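Local coordinates for rhusiopathiae surface protein B (Erysipelothrix rhusiopathiae, PDB 3V10) that probably binds collagen through the adhesin region modelled here, part of a longer cell-wall-anchored surface protein, in the manner described by the Collagen Hug model, at residues Ile28-Ala33 with Thr137-Gly142; Phe34-Met37 with Gln41-Lys44; Leu90-Ser95 with Met308-Thr313. One frame throughout, in Å; residues are numbered along the deposited sequence.

Contact 1 of 3, residues Ile28-Ala33 with Thr137-Gly142; sequences IEFNLA and TNLGLG
Leu139 sets its CD2 methyl over one face of the Phe30 ring in a CH-pi contact, 4.1 Å from the ring centroid and 21° off the ring normal. The methyl sits toward the rim, so Phe30 CD1 and CE1 take most of the touch. At the edge of the ring, near its plane, the Thr137 CG2 methyl approaches Phe30 CE1 at 3.9 Å. Two residues on from Phe30, Leu32 meets Leu141 of the loop tip to tip, CD1 to CD1 at 3.7 Å.

Three bonds within 137-142 shape that loop. Thr137 OG1, anti to its own N (chi1 -172°), takes the N-H of Leu139 at 2.9 Å and closes an ST turn; the same rotation turns CG2 to the ring. Asn138 OD1 accepts from Gly140 N at 2.9 Å in an Asx turn, the donor tilted 27° from the carbonyl plane. Leu141 N bonds back to Asn138 O at 2.9 Å, completing a type I' turn with Leu139 and Gly140 at its centre, both with positive phi. Asn138 ND2 reaches just past the loop segment to Leu144 O.

Leu53 of strand 50-54 packs on both Leu32 and Leu141, so the meeting is sealed into the domain core. With these turn bonds made on the loop's own side, what it turns to the strand is methyl groups, and the contact across is apolar packing.

Contact 2 of 3, residues Phe34-Met37 with Gln41-Lys44; sequences FSDM and QKVK
Asp36 and Val43 hold the two short runs together: Val43 N donates to Asp36 O at 2.9 Å, nearly straight at 163°. The same carbonyl takes a CA-H...O contact from Lys42, its CA 3.5 Å from Asp36 O, while the Val43 CG2 methyl packs beside it. Met37 and Lys42 face each other as an antiparallel non-hydrogen-bonded pair. The bent Met37 chain swings its sulfur across the Lys42 side chain. Lys42 then runs alongside Asp36, its NZ still 4.8 Å from Asp36 OD2, so the opposite charges are near without touching.

Further out, a water lies 2.6 Å from Asp36 OD2 and 2.8 Å from Val43 O. Lys44 curls back so that NZ donates to Val43 O at 2.9 Å from well above the carbonyl plane. The backbone N of Val111 also donates to Asp36 OD2 and so fixes the carboxylate.

Strands 37-38 and 41-42 form a small hairpin at the surface, beyond the end of strand 28-35. That strand remains rooted in the main sheet, where Phe34 stacks edge-to-face with Phe51 and Phe99, between strands 10-16 and 112-123.

Contact 3 of 3, residues Leu90-Ser95 with Met308-Thr313; sequences LTFNGS and MFDDAT
The Phe92 ring and the Asp310 carboxylate approach from opposite directions, their planes 26° apart. OD2 of Asp310 comes to 3.6 Å from Phe92 CE1, obliquely to the ring, and Asp310 CG lies 3.7 Å from that same carbon. Asp310 CB reaches the next ring atom, Phe92 CZ, at 3.9 Å, so it is the CE1-CZ side of the phenyl group that receives the aspartate. The Phe92 side chain is also touched by Ile97, Met73, Leu117 and Arg67.

The carboxylate is also held by the backbone: Lys118 N donates to Asp310 OD1. Asp310 CG lies anti to its carbonyl carbon, beside the backbone N (chi1 -62°), and this puts the carboxylate against the CE1-CZ side of Phe92. One polar atom of this buried group is therefore satisfied from strand 112-123 while OD2 meets carbon of the ring.

Farther along, Leu90 CD1 rests against Ala312 CB at 4.0 Å, with Val75 and Ile115 also packing on the alanine.

Strand 311-315 lies between 71-77, to which it runs parallel, and 112-123, to which it runs antiparallel. It comes from the chain's C-terminal end, after the second domain, yet completes the sheet of the first. Such donor-strand complementation is consistent with the latch of the Collagen Hug model, seen in adhesins with DEv-IgG domains.

All three contacts sit on or beside the N-terminal Ig-like domain and reach its large mixed sheet or its immediate extension. Contacts 1 and 2 share strand 28-35, with centres about 19 Å apart. Contact 3 lies about 12 Å from contact 1 and about 22 Å from contact 2, between centres. Along the chain, contact 2 falls wholly within the span of contact 1, whereas contacts 1 and 3 interleave. The sheet is thus covered by a loop from later in the chain, extended at one end by a local hairpin, and joined by residues 308-313, which pass from the second domain back to the first, consistent with the latch of the Collagen Hug model.

Contact 1 of 3, residues Ile28-Ala33 with Thr137-Gly142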
ATOM      1  N   ILE A  28       5.918  -0.465   4.405  1.00 13.48           N
ATOM      2  CA  ILE A  28       7.244  -0.503   5.006  1.00 14.17           C
ATOM      3  C   ILE A  28       7.469  -2.009   5.087  1.00 14.71           C
ATOM      4  O   ILE A  28       6.733  -2.713   5.773  1.00 13.93           O
ATOM      5  CB  ILE A  28       7.272   0.132   6.413  1.00 14.48           C
ATOM      6  CG1 ILE A  28       7.045   1.641   6.290  1.00 12.51           C
ATOM      7  CG2 ILE A  28       8.612  -0.123   7.077  1.00 13.09           C
ATOM      8  CD1 ILE A  28       7.109   2.411   7.593  1.00 15.09           C
ATOM      9  N   GLU A  29       8.468  -2.496   4.357  1.00 16.12           N
ATOM     10  CA  GLU A  29       8.750  -3.924   4.283  1.00 17.19           C
ATOM     11  C   GLU A  29       9.770  -4.479   5.260  1.00 16.56           C
ATOM     12  O   GLU A  29      10.811  -3.872   5.521  1.00 17.13           O
ATOM     13  CB  GLU A  29       9.211  -4.288   2.873  1.00 17.51           C
ATOM     14  CG  GLU A  29       8.257  -3.907   1.774  1.00 23.95           C
ATOM     15  CD  GLU A  29       8.934  -3.928   0.422  1.00 26.16           C
ATOM     16  OE1 GLU A  29       9.603  -4.937   0.111  1.00 28.34           O
ATOM     17  OE2 GLU A  29       8.802  -2.936  -0.325  1.00 27.37           O
ATOM     18  N   PHE A  30       9.459  -5.661   5.777  1.00 13.82           N
ATOM     19  CA  PHE A  30      10.335  -6.352   6.704  1.00 13.91           C
ATOM     20  C   PHE A  30      10.640  -7.716   6.111  1.00 15.25           C
ATOM     21  O   PHE A  30       9.733  -8.444   5.713  1.00 14.85           O
ATOM     22  CB  PHE A  30       9.654  -6.516   8.064  1.00 12.94           C
ATOM     23  CG  PHE A  30       9.511  -5.234   8.822  1.00 14.35           C
ATOM     24  CD1 PHE A  30      10.537  -4.780   9.643  1.00 15.21           C
ATOM     25  CD2 PHE A  30       8.367  -4.458   8.687  1.00 14.83           C
ATOM     26  CE1 PHE A  30      10.427  -3.572  10.320  1.00 15.85           C
ATOM     27  CE2 PHE A  30       8.244  -3.242   9.360  1.00 15.18           C
ATOM     28  CZ  PHE A  30       9.278  -2.799  10.179  1.00 16.75           C
ATOM     29  N   ASN A  31      11.922  -8.043   6.020  1.00 15.27           N
ATOM     30  CA  ASN A  31      12.339  -9.333   5.495  1.00 16.26           C
ATOM     31  C   ASN A  31      13.002 -10.099   6.627  1.00 16.17           C
ATOM     32  O   ASN A  31      13.878  -9.574   7.315  1.00 18.85           O
ATOM     33  CB  ASN A  31      13.327  -9.155   4.346  1.00 19.55           C
ATOM     34  CG  ASN A  31      13.936 -10.465   3.907  1.00 22.59           C
ATOM     35  OD1 ASN A  31      13.282 -11.285   3.262  1.00 25.90           O
ATOM     36  ND2 ASN A  31      15.195 -10.679   4.271  1.00 25.63           N
ATOM     37  N   LEU A  32      12.585 -11.344   6.816  1.00 15.32           N
ATOM     38  CA  LEU A  32      13.120 -12.172   7.884  1.00 14.03           C
ATOM     39  C   LEU A  32      13.370 -13.601   7.412  1.00 14.93           C
ATOM     40  O   LEU A  32      12.572 -14.177   6.674  1.00 14.58           O
ATOM     41  CB  LEU A  32      12.131 -12.169   9.059  1.00 13.32           C
ATOM     42  CG  LEU A  32      12.468 -12.930  10.338  1.00 13.73           C
ATOM     43  CD1 LEU A  32      13.606 -12.232  11.075  1.00 13.89           C
ATOM     44  CD2 LEU A  32      11.224 -13.000  11.219  1.00 13.77           C
ATOM     45  N   ALA A  33      14.490 -14.169   7.839  1.00 14.14           N
ATOM     46  CA  ALA A  33      14.837 -15.532   7.480  1.00 13.38           C
ATOM     47  C   ALA A  33      15.159 -16.293   8.755  1.00 13.09           C
ATOM     48  O   ALA A  33      15.695 -15.722   9.702  1.00 13.73           O
ATOM     49  CB  ALA A  33      16.045 -15.540   6.543  1.00 13.59           C
ATOM     50  N   THR A 137      14.010  -0.915  15.438  1.00 15.57           N
ATOM     51  CA  THR A 137      13.362  -2.166  15.793  1.00 15.66           C
ATOM     52  C   THR A 137      14.075  -3.440  15.336  1.00 16.04           C
ATOM     53  O   THR A 137      14.846  -3.439  14.374  1.00 13.37           O
ATOM     54  CB  THR A 137      11.922  -2.180  15.199  1.00 17.39           C
ATOM     55  OG1 THR A 137      11.188  -3.306  15.693  1.00 15.92           O
ATOM     56  CG2 THR A 137      11.986  -2.267  13.674  1.00 17.71           C
ATOM     57  N   ASN A 138      13.810  -4.521  16.059  1.00 14.12           N
ATOM     58  CA  ASN A 138      14.325  -5.841  15.724  1.00 14.76           C
ATOM     59  C   ASN A 138      13.089  -6.740  15.740  1.00 14.70           C
ATOM     60  O   ASN A 138      13.183  -7.953  15.917  1.00 13.36           O
ATOM     61  CB  ASN A 138      15.368  -6.332  16.747  1.00 15.17           C
ATOM     62  CG  ASN A 138      14.872  -6.275  18.179  1.00 17.00           C
ATOM     63  OD1 ASN A 138      13.674  -6.168  18.438  1.00 16.52           O
ATOM     64  ND2 ASN A 138      15.805  -6.358  19.128  1.00 17.32           N
ATOM     65  N   LEU A 139      11.927  -6.115  15.534  1.00 13.70           N
ATOM     66  CA  LEU A 139      10.633  -6.805  15.533  1.00 14.74           C
ATOM     67  C   LEU A 139      10.391  -7.608  16.806  1.00 13.84           C
ATOM     68  O   LEU A 139       9.580  -8.537  16.819  1.00 15.91           O
ATOM     69  CB  LEU A 139      10.506  -7.727  14.319  1.00 15.54           C
ATOM     70  CG  LEU A 139      10.339  -7.038  12.962  1.00 14.48           C
ATOM     71  CD1 LEU A 139      10.185  -8.080  11.869  1.00 16.50           C
ATOM     72  CD2 LEU A 139       9.119  -6.119  13.006  1.00 13.35           C
ATOM     73  N   GLY A 140      11.093  -7.249  17.874  1.00 13.19           N
ATOM     74  CA  GLY A 140      10.927  -7.953  19.132  1.00 15.83           C
ATOM     75  C   GLY A 140      11.771  -9.208  19.260  1.00 15.41           C
ATOM     76  O   GLY A 140      11.755  -9.867  20.297  1.00 17.96           O
ATOM     77  N   LEU A 141      12.514  -9.545  18.213  1.00 13.08           N
ATOM     78  CA  LEU A 141      13.367 -10.731  18.236  1.00 12.39           C
ATOM     79  C   LEU A 141      14.689 -10.343  18.904  1.00 12.42           C
ATOM     80  O   LEU A 141      15.583  -9.769  18.276  1.00 11.39           O
ATOM     81  CB  LEU A 141      13.584 -11.232  16.806  1.00 11.85           C
ATOM     82  CG  LEU A 141      12.276 -11.433  16.019  1.00 10.97           C
ATOM     83  CD1 LEU A 141      12.579 -11.764  14.561  1.00 14.24           C
ATOM     84  CD2 LEU A 141      11.452 -12.540  16.657  1.00 11.89           C
ATOM     85  N   GLY A 142      14.784 -10.657  20.194  1.00 13.22           N
ATOM     86  CA  GLY A 142      15.949 -10.310  20.992  1.00 14.35           C
ATOM     87  C   GLY A 142      17.344 -10.682  20.522  1.00 14.86           C
ATOM     88  O   GLY A 142      18.320 -10.060  20.947  1.00 13.62           O
TER

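Contact 2 of 3, residues Phe34-Met37 with Gln41-Lys44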
ATOM      1  N   PHE A  34      14.820 -17.574   8.784  1.00 13.47           N
ATOM      2  CA  PHE A  34      15.110 -18.400   9.947  1.00 15.56           C
ATOM      3  C   PHE A  34      15.409 -19.837   9.546  1.00 15.10           C
ATOM      4  O   PHE A  34      15.221 -20.229   8.390  1.00 12.68           O
ATOM      5  CB  PHE A  34      13.947 -18.339  10.952  1.00 14.67           C
ATOM      6  CG  PHE A  34      12.651 -18.886  10.430  1.00 15.17           C
ATOM      7  CD1 PHE A  34      12.323 -20.224  10.612  1.00 16.02           C
ATOM      8  CD2 PHE A  34      11.755 -18.060   9.754  1.00 16.34           C
ATOM      9  CE1 PHE A  34      11.123 -20.733  10.130  1.00 18.08           C
ATOM     10  CE2 PHE A  34      10.554 -18.560   9.267  1.00 15.78           C
ATOM     11  CZ  PHE A  34      10.237 -19.901   9.458  1.00 17.06           C
ATOM     12  N   SER A  35      15.910 -20.619  10.494  1.00 14.95           N
ATOM     13  CA  SER A  35      16.220 -22.012  10.223  1.00 17.56           C
ATOM     14  C   SER A  35      16.232 -22.778  11.532  1.00 18.41           C
ATOM     15  O   SER A  35      16.036 -22.196  12.601  1.00 18.87           O
ATOM     16  CB  SER A  35      17.581 -22.136   9.535  1.00 18.73           C
ATOM     17  OG  SER A  35      18.614 -21.661  10.381  1.00 21.76           O
ATOM     18  N   ASP A  36      16.461 -24.082  11.445  1.00 18.38           N
ATOM     19  CA  ASP A  36      16.494 -24.928  12.626  1.00 18.53           C
ATOM     20  C   ASP A  36      17.849 -24.955  13.333  1.00 18.29           C
ATOM     21  O   ASP A  36      18.146 -25.895  14.069  1.00 18.76           O
ATOM     22  CB  ASP A  36      16.074 -26.356  12.267  1.00 20.11           C
ATOM     23  CG  ASP A  36      16.802 -26.890  11.049  1.00 21.73           C
ATOM     24  OD1 ASP A  36      17.903 -26.392  10.738  1.00 23.80           O
ATOM     25  OD2 ASP A  36      16.273 -27.820  10.412  1.00 26.68           O
ATOM     26  N   MET A  37      18.676 -23.938  13.100  1.00 17.10           N
ATOM     27  CA  MET A  37      19.974 -23.858  13.768  1.00 19.01           C
ATOM     28  C   MET A  37      19.874 -22.766  14.824  1.00 18.37           C
ATOM     29  O   MET A  37      19.763 -21.581  14.498  1.00 17.78           O
ATOM     30  CB  MET A  37      21.097 -23.510  12.783  1.00 20.22           C
ATOM     31  CG  MET A  37      21.538 -24.649  11.876  1.00 19.69           C
ATOM     32  SD  MET A  37      21.862 -26.207  12.743  1.00 23.44           S
ATOM     33  CE  MET A  37      23.032 -25.755  13.911  1.00  1.10           C
ATOM     34  N   GLN A  41      23.237 -24.956  17.367  1.00 13.88           N
ATOM     35  CA  GLN A  41      22.671 -26.236  17.762  1.00 18.29           C
ATOM     36  C   GLN A  41      21.384 -26.548  17.027  1.00 18.26           C
ATOM     37  O   GLN A  41      20.480 -25.720  16.928  1.00 18.79           O
ATOM     38  CB  GLN A  41      22.420 -26.275  19.271  1.00 19.29           C
ATOM     39  CG  GLN A  41      23.688 -26.340  20.092  1.00 25.12           C
ATOM     40  CD  GLN A  41      23.458 -26.960  21.450  1.00 27.21           C
ATOM     41  OE1 GLN A  41      22.857 -28.031  21.561  1.00 30.64           O
ATOM     42  NE2 GLN A  41      23.943 -26.300  22.493  1.00 30.69           N
ATOM     43  N   LYS A  42      21.315 -27.761  16.506  1.00 18.69           N
ATOM     44  CA  LYS A  42      20.160 -28.223  15.768  1.00 19.32           C
ATOM     45  C   LYS A  42      18.910 -28.375  16.632  1.00 18.68           C
ATOM     46  O   LYS A  42      18.962 -28.986  17.699  1.00 19.65           O
ATOM     47  CB  LYS A  42      20.498 -29.568  15.127  1.00 21.56           C
ATOM     48  CG  LYS A  42      21.180 -29.429  13.794  1.00 23.17           C
ATOM     49  CD  LYS A  42      20.168 -28.912  12.807  1.00 25.97           C
ATOM     50  CE  LYS A  42      19.035 -29.898  12.674  1.00 25.16           C
ATOM     51  NZ  LYS A  42      19.513 -31.091  11.920  1.00 27.64           N
ATOM     52  N   VAL A  43      17.795 -27.806  16.183  1.00 18.79           N
ATOM     53  CA  VAL A  43      16.536 -27.948  16.907  1.00 18.29           C
ATOM     54  C   VAL A  43      15.544 -28.637  15.977  1.00 18.60           C
ATOM     55  O   VAL A  43      15.713 -28.628  14.761  1.00 17.14           O
ATOM     56  CB  VAL A  43      15.931 -26.579  17.344  1.00 17.74           C
ATOM     57  CG1 VAL A  43      16.941 -25.793  18.154  1.00 19.66           C
ATOM     58  CG2 VAL A  43      15.464 -25.789  16.117  1.00 15.52           C
ATOM     59  N   LYS A  44      14.500 -29.222  16.552  1.00 18.31           N
ATOM     60  CA  LYS A  44      13.470 -29.911  15.782  1.00 18.48           C
ATOM     61  C   LYS A  44      12.139 -29.176  16.015  1.00 16.31           C
ATOM     62  O   LYS A  44      11.548 -29.274  17.094  1.00 16.86           O
ATOM     63  CB  LYS A  44      13.376 -31.364  16.275  1.00 19.33           C
ATOM     64  CG  LYS A  44      12.883 -32.403  15.253  1.00 23.47           C
ATOM     65  CD  LYS A  44      14.048 -33.093  14.471  1.00 25.69           C
ATOM     66  CE  LYS A  44      14.799 -32.138  13.508  1.00 25.92           C
ATOM     67  NZ  LYS A  44      16.022 -31.393  13.989  1.00 27.52           N
TER
HETATM   68  O   HOH W   1      15.166 -29.371  12.154  1.00 37.83           O

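Contact 3 of 3, residues Leu90-Ser95 with Met308-Thr313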
ATOM      1  N   LEU A  90       0.530 -18.012   9.425  1.00 12.93           N
ATOM      2  CA  LEU A  90       0.774 -16.662   9.911  1.00 12.38           C
ATOM      3  C   LEU A  90      -0.542 -16.008  10.282  1.00 11.47           C
ATOM      4  O   LEU A  90      -1.496 -16.026   9.499  1.00 10.86           O
ATOM      5  CB  LEU A  90       1.450 -15.801   8.842  1.00 13.83           C
ATOM      6  CG  LEU A  90       2.957 -15.923   8.637  1.00 14.72           C
ATOM      7  CD1 LEU A  90       3.352 -15.112   7.415  1.00 16.60           C
ATOM      8  CD2 LEU A  90       3.692 -15.422   9.877  1.00 17.94           C
ATOM      9  N   THR A  91      -0.591 -15.435  11.476  1.00 11.15           N
ATOM     10  CA  THR A  91      -1.787 -14.741  11.929  1.00 11.04           C
ATOM     11  C   THR A  91      -1.418 -13.277  12.116  1.00 10.92           C
ATOM     12  O   THR A  91      -0.490 -12.942  12.852  1.00 10.27           O
ATOM     13  CB  THR A  91      -2.318 -15.317  13.255  1.00 12.90           C
ATOM     14  OG1 THR A  91      -2.704 -16.685  13.061  1.00 13.89           O
ATOM     15  CG2 THR A  91      -3.532 -14.514  13.726  1.00 15.98           C
ATOM     16  N   PHE A  92      -2.146 -12.402  11.430  1.00  9.56           N
ATOM     17  CA  PHE A  92      -1.883 -10.968  11.499  1.00  9.18           C
ATOM     18  C   PHE A  92      -2.811 -10.325  12.524  1.00  9.35           C
ATOM     19  O   PHE A  92      -4.030 -10.314  12.349  1.00  9.10           O
ATOM     20  CB  PHE A  92      -2.089 -10.353  10.110  1.00  8.07           C
ATOM     21  CG  PHE A  92      -1.240 -10.989   9.043  1.00  8.91           C
ATOM     22  CD1 PHE A  92       0.030 -10.499   8.756  1.00  9.88           C
ATOM     23  CD2 PHE A  92      -1.685 -12.119   8.372  1.00  7.72           C
ATOM     24  CE1 PHE A  92       0.844 -11.136   7.815  1.00 10.33           C
ATOM     25  CE2 PHE A  92      -0.880 -12.757   7.433  1.00 11.86           C
ATOM     26  CZ  PHE A  92       0.388 -12.265   7.156  1.00 10.35           C
ATOM     27  N   ASN A  93      -2.218  -9.796  13.592  1.00  9.07           N
ATOM     28  CA  ASN A  93      -2.970  -9.166  14.674  1.00  9.44           C
ATOM     29  C   ASN A  93      -2.507  -7.728  14.917  1.00 10.70           C
ATOM     30  O   ASN A  93      -1.912  -7.427  15.955  1.00  9.79           O
ATOM     31  CB  ASN A  93      -2.804  -9.985  15.959  1.00  9.45           C
ATOM     32  CG  ASN A  93      -3.367 -11.397  15.834  1.00  9.75           C
ATOM     33  OD1 ASN A  93      -2.765 -12.361  16.312  1.00 12.99           O
ATOM     34  ND2 ASN A  93      -4.525 -11.522  15.196  1.00  7.14           N
ATOM     35  N   GLY A  94      -2.781  -6.847  13.957  1.00 11.25           N
ATOM     36  CA  GLY A  94      -2.381  -5.455  14.089  1.00 11.06           C
ATOM     37  C   GLY A  94      -0.873  -5.290  14.031  1.00 10.02           C
ATOM     38  O   GLY A  94      -0.237  -5.583  13.010  1.00  7.99           O
ATOM     39  N   SER A  95      -0.292  -4.822  15.132  1.00  9.29           N
ATOM     40  CA  SER A  95       1.157  -4.632  15.209  1.00  9.56           C
ATOM     41  C   SER A  95       1.826  -5.946  15.607  1.00 10.77           C
ATOM     42  O   SER A  95       3.052  -6.043  15.645  1.00 10.22           O
ATOM     43  CB  SER A  95       1.505  -3.553  16.241  1.00 10.86           C
ATOM     44  OG  SER A  95       0.950  -2.290  15.889  1.00  9.43           O
ATOM     45  N   MET A 308       1.898  -4.822  -2.048  1.00 12.06           N
ATOM     46  CA  MET A 308       1.517  -4.830  -0.644  1.00 13.31           C
ATOM     47  C   MET A 308       1.164  -6.195  -0.055  1.00 10.90           C
ATOM     48  O   MET A 308       0.610  -6.275   1.047  1.00 12.40           O
ATOM     49  CB  MET A 308       0.358  -3.843  -0.433  1.00 14.46           C
ATOM     50  CG  MET A 308      -0.919  -4.089  -1.258  1.00 13.96           C
ATOM     51  SD  MET A 308      -0.913  -3.701  -3.062  1.00  8.64           S
ATOM     52  CE  MET A 308      -1.708  -5.159  -3.619  1.00 12.08           C
ATOM     53  N   PHE A 309       1.503  -7.265  -0.768  1.00  9.97           N
ATOM     54  CA  PHE A 309       1.201  -8.622  -0.303  1.00 10.00           C
ATOM     55  C   PHE A 309       2.271  -9.228   0.600  1.00  9.81           C
ATOM     56  O   PHE A 309       3.467  -9.086   0.351  1.00  8.91           O
ATOM     57  CB  PHE A 309       0.992  -9.559  -1.499  1.00 12.02           C
ATOM     58  CG  PHE A 309      -0.293  -9.320  -2.251  1.00 10.65           C
ATOM     59  CD1 PHE A 309      -1.516  -9.708  -1.707  1.00 11.93           C
ATOM     60  CD2 PHE A 309      -0.277  -8.735  -3.510  1.00 14.17           C
ATOM     61  CE1 PHE A 309      -2.710  -9.519  -2.414  1.00 14.06           C
ATOM     62  CE2 PHE A 309      -1.463  -8.539  -4.227  1.00 14.73           C
ATOM     63  CZ  PHE A 309      -2.682  -8.934  -3.678  1.00 14.88           C
ATOM     64  N   ASP A 310       1.829  -9.910   1.649  1.00 10.23           N
ATOM     65  CA  ASP A 310       2.751 -10.586   2.550  1.00 10.58           C
ATOM     66  C   ASP A 310       3.043 -11.918   1.886  1.00 11.86           C
ATOM     67  O   ASP A 310       2.216 -12.439   1.143  1.00 13.46           O
ATOM     68  CB  ASP A 310       2.093 -10.838   3.910  1.00 10.29           C
ATOM     69  CG  ASP A 310       1.705  -9.560   4.611  1.00 11.23           C
ATOM     70  OD1 ASP A 310       2.623  -8.833   5.036  1.00 13.68           O
ATOM     71  OD2 ASP A 310       0.491  -9.272   4.727  1.00 13.19           O
ATOM     72  N   ASP A 311       4.226 -12.462   2.124  1.00 12.91           N
ATOM     73  CA  ASP A 311       4.554 -13.756   1.549  1.00 15.52           C
ATOM     74  C   ASP A 311       5.508 -14.471   2.484  1.00 14.54           C
ATOM     75  O   ASP A 311       6.178 -13.843   3.303  1.00 14.59           O
ATOM     76  CB  ASP A 311       5.156 -13.601   0.144  1.00 19.04           C
ATOM     77  CG  ASP A 311       6.492 -12.898   0.145  1.00 21.38           C
ATOM     78  OD1 ASP A 311       7.464 -13.463   0.691  1.00 23.57           O
ATOM     79  OD2 ASP A 311       6.574 -11.782  -0.407  1.00 23.68           O
ATOM     80  N   ALA A 312       5.540 -15.792   2.382  1.00 16.30           N
ATOM     81  CA  ALA A 312       6.409 -16.595   3.231  1.00 16.96           C
ATOM     82  C   ALA A 312       6.573 -17.968   2.610  1.00 19.01           C
ATOM     83  O   ALA A 312       5.691 -18.440   1.891  1.00 20.59           O
ATOM     84  CB  ALA A 312       5.807 -16.720   4.630  1.00 16.90           C
ATOM     85  N   THR A 313       7.704 -18.605   2.889  1.00 19.81           N
ATOM     86  CA  THR A 313       7.988 -19.925   2.352  1.00 22.41           C
ATOM     87  C   THR A 313       8.887 -20.688   3.310  1.00 22.93           C
ATOM     88  O   THR A 313       9.626 -20.083   4.086  1.00 22.19           O
ATOM     89  CB  THR A 313       8.697 -19.828   0.993  1.00 23.96           C
ATOM     90  OG1 THR A 313       9.204 -21.114   0.622  1.00 27.54           O
ATOM     91  CG2 THR A 313       9.837 -18.835   1.062  1.00 26.09           C
TER